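Local coordinates for protein GH18329p (Drosophila melanogaster, PDB 5YGC) that probably recruits Piwi proteins to the piRNA biogenesis machinery, its extended Tudor domain binding the N-terminal tail of Piwi, at residues K87-D92 with I104-I109; E6-A11 with Q21-Q26; I163-T168 with G191-D196. One frame throughout, in Å; residues are numbered along the deposited sequence. Where two conformers were deposited one is given.

Contact 2 comes first along the chain, contact 1 next and contact 3 last. Contacts 2 and 3 lie in one five-stranded sheet, their centres about 13 Å apart, and meet where neighbouring strands 5-12 and 162-170 bring E6 CG within 3.7 Å of I163 CD1. Contact 1 belongs to a separate antiparallel sheet on the other side of the chain's centre, its own centre about 29 Å from that of contact 2 and 37 Å from that of contact 3. This is the bipartite plan of an extended Tudor domain: a Tudor core, sampled by contact 1, inserted in sequence into a staphylococcal nuclease-like module whose strands come from both ends of the chain.

Contact 1 (K87-D92 with I104-I109); sequences KEQVID and ISPADI
S105 and E88 make the polar half of this contact: S105 OG donates to E88 OE1 across 2.7 Å, meeting the carboxylate from above, 37° out of its plane. The glutamate gets there by placing CG between its own backbone N and carbonyl carbon (chi1 77°) and then running extended toward the turn. S105 turns its hydroxyl anti to the backbone N, beside the carbonyl carbon, from where OG also accepts from A107 N at 3.2 Å. The hydroxyl is thus held at two points, as donor to the carboxylate and as acceptor in an ST turn, while N82 ND2 grips E88 OE2 from the preceding loop. With an alanine in place of E88, the S105 hydroxyl is likely to lose its carboxylate acceptor and N82 its partner, leaving the ST-turn bond from A107 N to steady the hydroxyl.

P106 follows directly and presses its ring on strand 89-95. Its CD lies only 3.1 Å from Q89 O, while CG lies 3.7 Å from I91 CG1. I109 reaches the same isoleucine from further along, its CD1 being 3.7 Å from I91 CG1, so that I91 is touched by the proline ring and by an isoleucine tip. I91 also packs on I76 of the neighbouring strand 70-81.

The backbone fixes this register through one antiparallel hydrogen-bonded pair: I91 N donates to I104 O at 2.8 Å, and I104 N returns to I91 O at 2.7 Å with an N-H...O angle of 152°. Beyond I104 the chain leaves the sheet edge, passes through the short 3-10 segment 106-107, and resumes as strand 109-111 beside strand 60-65. A single 3-10 turn linking the fourth and fifth strands is characteristic of the SH3-like Tudor barrel.

Contact 2 (E6-A11 with Q21-Q26); sequences EVYVSA and QLIGPQ
Strands 5-12 and 17-22 form an antiparallel hairpin in which Y8 and Q21 are a hydrogen-bonded pair (Q21 N to Y8 O 2.7 Å), V7 and L22 the adjoining non-hydrogen-bonded pair, and I23 N still donates to E6 O at 3.0 Å. A water links the two segments, donating to E6 O at 2.8 Å and to I23 O at 2.6 Å.

I23 lays its side chain across the Y8 ring, CG1 anti to the carbonyl carbon (chi1 -67°) and chi2 extended to carry CD1 there. I23 CD1 sits over the centre of one face of the Y8 ring, 3.6 Å from the centroid and 13° off the normal, a CH-pi contact, while I23 CG1 approaches Y8 CE2 at 3.5 Å. W159 meets the same tyrosine edge-to-face. On the side of Y8, Q21 extends past S10, Q21 CD lying 3.5 Å from S10 CB. V7 CG1 and L22 CD1, on the other face, touch at 3.8 Å.

The chemistry implies a division of labour: aliphatic carbon covers one face of the aromatic ring, while Q21 NE2 and S10 OG are satisfied by D97 O and Y98 O, in the Tudor core's loop between strands 89-95 and 101-104, tying the hairpin to that core.

Contact 3 (I163-T168 with G191-D196); sequences IARVVT and GVELFD
R165 and E193 come together on one face of the strand pair through their first torsions: R165 CG stands anti to its carbonyl carbon (chi1 -64°) and the chain then extends to NE, whereas E193 CG swings opposite the backbone N (chi1 156°). The two side chains consequently run side by side in the same direction, with R165 CD 4.2 Å from E193 OE2. Their flat ends are 38° apart, and R165 NH1 remains 4.6 Å from E193 OE2, with the oxygen well out of the guanidinium plane. This is probably a weak electrostatic attraction, short of a salt bridge; the arginine's NE instead donates to S2 O near the N-terminus.

On the other face lie A164, V166, V192 and L194. A164 CB meets L194 CD2 at 3.8 Å, and the two are further enclosed by V7 on one strand and by V9, F18 and L128 around the leucine. A164, V192 and L194 are buried, while V166 lies nearer the surface.

The backbones pair antiparallel with regular hydrogen bonds, beginning with I163 N to F195 O at 2.8 Å. CA-H...O contacts fill the non-hydrogen-bonded positions, such as V192 CA to R165 O at 3.3 Å. The regularity breaks after V166. G191 O accepts from two successive donors, V167 N at 2.9 Å and T168 N at 3.2 Å, and G191 N closes the pair by donating to T168 O. Two residues opposite one define a classic beta bulge. A CB on G191 would sit tight against T168 CG2, so the absence of a side chain at G191 leaves room for the T168 methyl.

Strands 162-170 and 189-195 complete a five-stranded sheet with order 1-2-3-5-4, whose first and last strands also pair. That topology is the OB-fold of the staphylococcal nuclease-like part of an extended Tudor domain.

Contact 1 (K87-D92 with I104-I109)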
# COMPACT_ATOMS: atom_id res chain seq x y z
N LYS A 87 21.18 -7.97 -18.69
CA LYS A 87 22.02 -6.86 -18.22
C LYS A 87 21.54 -6.28 -16.89
O LYS A 87 22.34 -5.90 -16.04
CB LYS A 87 22.06 -5.72 -19.25
CG LYS A 87 23.13 -5.84 -20.33
CD LYS A 87 22.88 -7.02 -21.25
CE LYS A 87 23.73 -6.94 -22.51
NZ LYS A 87 23.55 -8.15 -23.36
N GLU A 88 20.22 -6.19 -16.74
CA GLU A 88 19.61 -5.59 -15.55
C GLU A 88 18.86 -6.66 -14.79
O GLU A 88 18.44 -7.67 -15.35
CB GLU A 88 18.64 -4.44 -15.90
CG GLU A 88 17.25 -4.92 -16.43
CD GLU A 88 16.09 -3.91 -16.25
OE1 GLU A 88 16.25 -2.74 -16.69
OE2 GLU A 88 15.00 -4.30 -15.70
N GLN A 89 18.70 -6.43 -13.50
CA GLN A 89 17.75 -7.20 -12.75
C GLN A 89 16.39 -6.53 -12.91
O GLN A 89 16.29 -5.45 -13.50
CB GLN A 89 18.16 -7.26 -11.28
CG GLN A 89 19.62 -7.62 -11.08
CD GLN A 89 20.44 -6.44 -10.64
OE1 GLN A 89 20.28 -5.34 -11.15
NE2 GLN A 89 21.32 -6.67 -9.67
N VAL A 90 15.36 -7.17 -12.40
CA VAL A 90 14.11 -6.49 -12.14
C VAL A 90 14.01 -6.42 -10.62
O VAL A 90 14.28 -7.42 -9.94
CB VAL A 90 12.91 -7.23 -12.73
CG1 VAL A 90 11.59 -6.63 -12.25
CG2 VAL A 90 12.99 -7.20 -14.24
N ILE A 91 13.70 -5.24 -10.09
CA ILE A 91 13.62 -5.08 -8.64
C ILE A 91 12.18 -5.09 -8.17
O ILE A 91 11.34 -4.37 -8.70
CB ILE A 91 14.29 -3.78 -8.17
CG1 ILE A 91 15.67 -3.61 -8.81
CG2 ILE A 91 14.34 -3.74 -6.65
CD1 ILE A 91 16.65 -4.70 -8.47
N ASP A 92 11.89 -5.93 -7.18
CA ASP A 92 10.58 -5.99 -6.56
C ASP A 92 10.58 -4.99 -5.41
O ASP A 92 11.30 -5.16 -4.42
CB ASP A 92 10.29 -7.41 -6.08
CG ASP A 92 8.86 -7.60 -5.54
OD1 ASP A 92 8.09 -6.62 -5.43
OD2 ASP A 92 8.53 -8.75 -5.19
N ILE A 104 10.27 -3.01 -10.80
CA ILE A 104 10.83 -1.75 -11.24
C ILE A 104 12.25 -2.01 -11.75
O ILE A 104 13.00 -2.78 -11.16
CB ILE A 104 10.84 -0.71 -10.08
CG1 ILE A 104 9.42 -0.38 -9.61
CG2 ILE A 104 11.61 0.56 -10.46
CD1 ILE A 104 8.60 0.43 -10.61
N SER A 105 12.62 -1.34 -12.83
CA SER A 105 13.99 -1.41 -13.32
C SER A 105 14.93 -0.61 -12.42
O SER A 105 14.58 0.46 -11.93
CB SER A 105 14.05 -0.89 -14.77
OG SER A 105 15.38 -0.68 -15.18
N PRO A 106 16.14 -1.14 -12.19
CA PRO A 106 17.21 -0.49 -11.44
C PRO A 106 17.58 0.86 -12.03
O PRO A 106 18.17 1.70 -11.34
CB PRO A 106 18.39 -1.47 -11.56
CG PRO A 106 17.75 -2.78 -11.81
CD PRO A 106 16.54 -2.49 -12.63
N ALA A 107 17.24 1.06 -13.30
CA ALA A 107 17.42 2.36 -13.95
C ALA A 107 16.57 3.44 -13.30
O ALA A 107 16.91 4.62 -13.36
CB ALA A 107 17.10 2.26 -15.44
N ASP A 108 15.46 3.04 -12.68
CA ASP A 108 14.51 3.99 -12.09
C ASP A 108 14.66 4.10 -10.59
O ASP A 108 13.74 4.55 -9.90
CB ASP A 108 13.08 3.58 -12.43
CG ASP A 108 12.72 3.86 -13.88
OD1 ASP A 108 13.50 4.59 -14.54
OD2 ASP A 108 11.67 3.37 -14.36
N ILE A 109 15.81 3.68 -10.07
CA ILE A 109 16.05 3.64 -8.62
C ILE A 109 17.31 4.41 -8.22
O ILE A 109 18.32 4.37 -8.93
CB ILE A 109 16.15 2.18 -8.13
CG1 ILE A 109 14.83 1.45 -8.41
CG2 ILE A 109 16.51 2.12 -6.65
CD1 ILE A 109 14.89 -0.05 -8.20

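Contact 2 (E6-A11 with Q21-Q26)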
# COMPACT_ATOMS: atom_id res chain seq x y z
N GLU A 6 -10.00 8.49 10.90
CA GLU A 6 -10.13 8.79 9.48
C GLU A 6 -8.94 8.24 8.69
O GLU A 6 -7.79 8.56 9.00
CB GLU A 6 -10.27 10.30 9.27
CG GLU A 6 -11.53 10.88 9.90
CD GLU A 6 -11.76 12.34 9.52
OE1 GLU A 6 -10.77 13.03 9.19
OE2 GLU A 6 -12.92 12.79 9.55
N VAL A 7 -9.22 7.42 7.68
CA VAL A 7 -8.17 6.81 6.88
C VAL A 7 -8.48 6.83 5.39
O VAL A 7 -9.65 6.96 4.99
CB VAL A 7 -7.93 5.31 7.25
CG1 VAL A 7 -7.58 5.16 8.72
CG2 VAL A 7 -9.15 4.47 6.89
N TYR A 8 -7.43 6.70 4.58
CA TYR A 8 -7.57 6.24 3.20
C TYR A 8 -7.10 4.79 3.06
O TYR A 8 -6.06 4.42 3.60
CB TYR A 8 -6.75 7.08 2.23
CG TYR A 8 -7.04 8.56 2.22
CD1 TYR A 8 -8.31 9.03 1.90
CD2 TYR A 8 -6.04 9.47 2.50
CE1 TYR A 8 -8.56 10.39 1.87
CE2 TYR A 8 -6.29 10.83 2.48
CZ TYR A 8 -7.54 11.28 2.16
OH TYR A 8 -7.80 12.63 2.14
N VAL A 9 -7.83 3.98 2.28
CA VAL A 9 -7.28 2.72 1.81
C VAL A 9 -6.43 3.03 0.57
O VAL A 9 -6.94 3.44 -0.48
CB VAL A 9 -8.39 1.69 1.49
CG1 VAL A 9 -7.80 0.41 0.82
CG2 VAL A 9 -9.16 1.35 2.77
N SER A 10 -5.12 2.85 0.70
CA SER A 10 -4.19 3.31 -0.31
C SER A 10 -3.79 2.19 -1.28
O SER A 10 -3.41 2.46 -2.42
CB SER A 10 -2.97 3.93 0.36
OG SER A 10 -2.42 3.07 1.36
N ALA A 11 -3.92 0.95 -0.84
CA ALA A 11 -3.61 -0.20 -1.70
C ALA A 11 -4.36 -1.44 -1.22
O ALA A 11 -4.67 -1.56 -0.02
CB ALA A 11 -2.10 -0.45 -1.75
N GLN A 21 -3.77 4.68 5.08
CA GLN A 21 -3.01 5.83 5.50
C GLN A 21 -3.86 6.63 6.48
O GLN A 21 -5.07 6.76 6.28
CB GLN A 21 -2.63 6.70 4.31
CG GLN A 21 -1.83 5.97 3.23
CD GLN A 21 -1.76 6.80 1.97
OE1 GLN A 21 -2.69 7.55 1.65
NE2 GLN A 21 -0.66 6.67 1.23
N LEU A 22 -3.24 7.13 7.54
CA LEU A 22 -3.95 7.97 8.50
C LEU A 22 -4.10 9.38 7.95
O LEU A 22 -3.13 10.00 7.51
CB LEU A 22 -3.21 8.03 9.83
CG LEU A 22 -3.57 6.94 10.84
CD1 LEU A 22 -5.07 6.91 11.05
CD2 LEU A 22 -3.09 5.58 10.35
N ILE A 23 -5.32 9.88 8.00
CA ILE A 23 -5.60 11.25 7.56
C ILE A 23 -5.29 12.22 8.70
O ILE A 23 -5.63 11.98 9.86
CB ILE A 23 -7.07 11.39 7.11
CG1 ILE A 23 -7.28 10.56 5.83
CG2 ILE A 23 -7.45 12.86 6.88
CD1 ILE A 23 -8.73 10.40 5.42
N GLY A 24 -4.60 13.31 8.38
CA GLY A 24 -4.28 14.31 9.38
C GLY A 24 -3.00 15.03 9.04
O GLY A 24 -2.71 15.23 7.86
N PRO A 25 -2.23 15.43 10.06
CA PRO A 25 -0.91 16.02 9.82
C PRO A 25 -0.02 15.08 9.00
O PRO A 25 0.77 15.55 8.17
CB PRO A 25 -0.35 16.22 11.23
CG PRO A 25 -1.53 16.25 12.13
CD PRO A 25 -2.57 15.38 11.49
N GLN A 26 -0.16 13.77 9.21
CA GLN A 26 0.67 12.78 8.52
C GLN A 26 0.43 12.78 7.01
O GLN A 26 1.38 12.73 6.23
CB GLN A 26 0.41 11.38 9.08
CG GLN A 26 0.81 11.21 10.53
CD GLN A 26 -0.21 11.80 11.48
OE1 GLN A 26 -1.35 12.08 11.09
NE2 GLN A 26 0.19 12.01 12.74
O HOH W 1 -6.61 9.92 11.11

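Contact 3 (I163-T168 with G191-D196)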
# COMPACT_ATOMS: atom_id res chain seq x y z
N ILE A 163 -13.97 5.65 7.84
CA ILE A 163 -13.82 5.69 9.28
C ILE A 163 -13.41 4.31 9.75
O ILE A 163 -14.12 3.34 9.51
CB ILE A 163 -15.11 6.14 9.98
CG1 ILE A 163 -15.53 7.52 9.49
CG2 ILE A 163 -14.91 6.17 11.48
CD1 ILE A 163 -14.50 8.60 9.80
N ALA A 164 -12.24 4.22 10.37
CA ALA A 164 -11.71 2.93 10.81
C ALA A 164 -11.70 2.77 12.33
O ALA A 164 -11.40 3.72 13.06
CB ALA A 164 -10.31 2.74 10.27
N ARG A 165 -12.02 1.57 12.80
CA ARG A 165 -11.83 1.21 14.20
C ARG A 165 -11.02 -0.10 14.26
O ARG A 165 -11.29 -1.02 13.49
CB ARG A 165 -13.18 1.04 14.90
CG ARG A 165 -14.00 2.32 14.99
CD ARG A 165 -15.34 2.07 15.66
NE ARG A 165 -15.96 3.30 16.17
CZ ARG A 165 -16.65 4.15 15.42
NH1 ARG A 165 -16.81 3.90 14.14
NH2 ARG A 165 -17.17 5.24 15.97
N VAL A 166 -10.03 -0.17 15.14
CA VAL A 166 -9.31 -1.43 15.28
C VAL A 166 -10.05 -2.34 16.27
O VAL A 166 -10.42 -1.90 17.36
CB VAL A 166 -7.84 -1.22 15.70
CG1 VAL A 166 -7.75 -0.60 17.11
CG2 VAL A 166 -7.08 -2.54 15.64
N VAL A 167 -10.33 -3.58 15.88
CA VAL A 167 -11.13 -4.44 16.76
C VAL A 167 -10.53 -5.81 17.09
O VAL A 167 -11.03 -6.48 17.99
CB VAL A 167 -12.53 -4.67 16.18
CG1 VAL A 167 -13.24 -3.34 15.94
CG2 VAL A 167 -12.45 -5.47 14.92
N THR A 168 -9.49 -6.23 16.38
CA THR A 168 -8.77 -7.44 16.75
C THR A 168 -7.43 -7.49 16.02
O THR A 168 -7.04 -6.52 15.34
CB THR A 168 -9.60 -8.75 16.46
OG1 THR A 168 -8.90 -9.89 16.99
CG2 THR A 168 -9.84 -8.95 15.00
N GLY A 191 -6.69 -5.92 12.80
CA GLY A 191 -7.92 -6.22 12.09
C GLY A 191 -8.88 -5.09 12.35
O GLY A 191 -9.15 -4.76 13.51
N VAL A 192 -9.39 -4.49 11.28
CA VAL A 192 -10.16 -3.28 11.41
C VAL A 192 -11.56 -3.38 10.85
O VAL A 192 -11.85 -4.19 9.98
CB VAL A 192 -9.47 -2.08 10.71
CG1 VAL A 192 -8.12 -1.79 11.34
CG2 VAL A 192 -9.33 -2.36 9.22
N GLU A 193 -12.41 -2.51 11.37
CA GLU A 193 -13.72 -2.31 10.83
C GLU A 193 -13.70 -1.00 10.04
O GLU A 193 -13.06 -0.02 10.47
CB GLU A 193 -14.74 -2.33 11.96
CG GLU A 193 -16.04 -1.62 11.72
CD GLU A 193 -16.83 -1.54 13.00
OE1 GLU A 193 -16.73 -2.50 13.80
OE2 GLU A 193 -17.51 -0.52 13.23
N LEU A 194 -14.34 -1.00 8.88
CA LEU A 194 -14.36 0.17 7.99
C LEU A 194 -15.78 0.62 7.71
O LEU A 194 -16.66 -0.18 7.40
CB LEU A 194 -13.68 -0.14 6.67
CG LEU A 194 -12.20 -0.47 6.64
CD1 LEU A 194 -11.78 -0.69 5.19
CD2 LEU A 194 -11.42 0.67 7.28
N PHE A 195 -15.99 1.93 7.77
CA PHE A 195 -17.30 2.51 7.53
C PHE A 195 -17.16 3.69 6.56
O PHE A 195 -16.24 4.51 6.70
CB PHE A 195 -17.91 2.95 8.86
CG PHE A 195 -19.23 3.63 8.73
CD1 PHE A 195 -20.39 2.89 8.60
CD2 PHE A 195 -19.31 5.01 8.79
CE1 PHE A 195 -21.63 3.53 8.50
CE2 PHE A 195 -20.53 5.66 8.69
CZ PHE A 195 -21.70 4.92 8.55
N ASP A 196 -18.05 3.77 5.57
CA ASP A 196 -17.99 4.88 4.62
C ASP A 196 -19.00 5.95 5.03
O ASP A 196 -20.19 5.77 4.85
CB ASP A 196 -18.26 4.39 3.19
CG ASP A 196 -18.16 5.52 2.14
OD1 ASP A 196 -18.01 6.70 2.53
OD2 ASP A 196 -18.24 5.23 0.92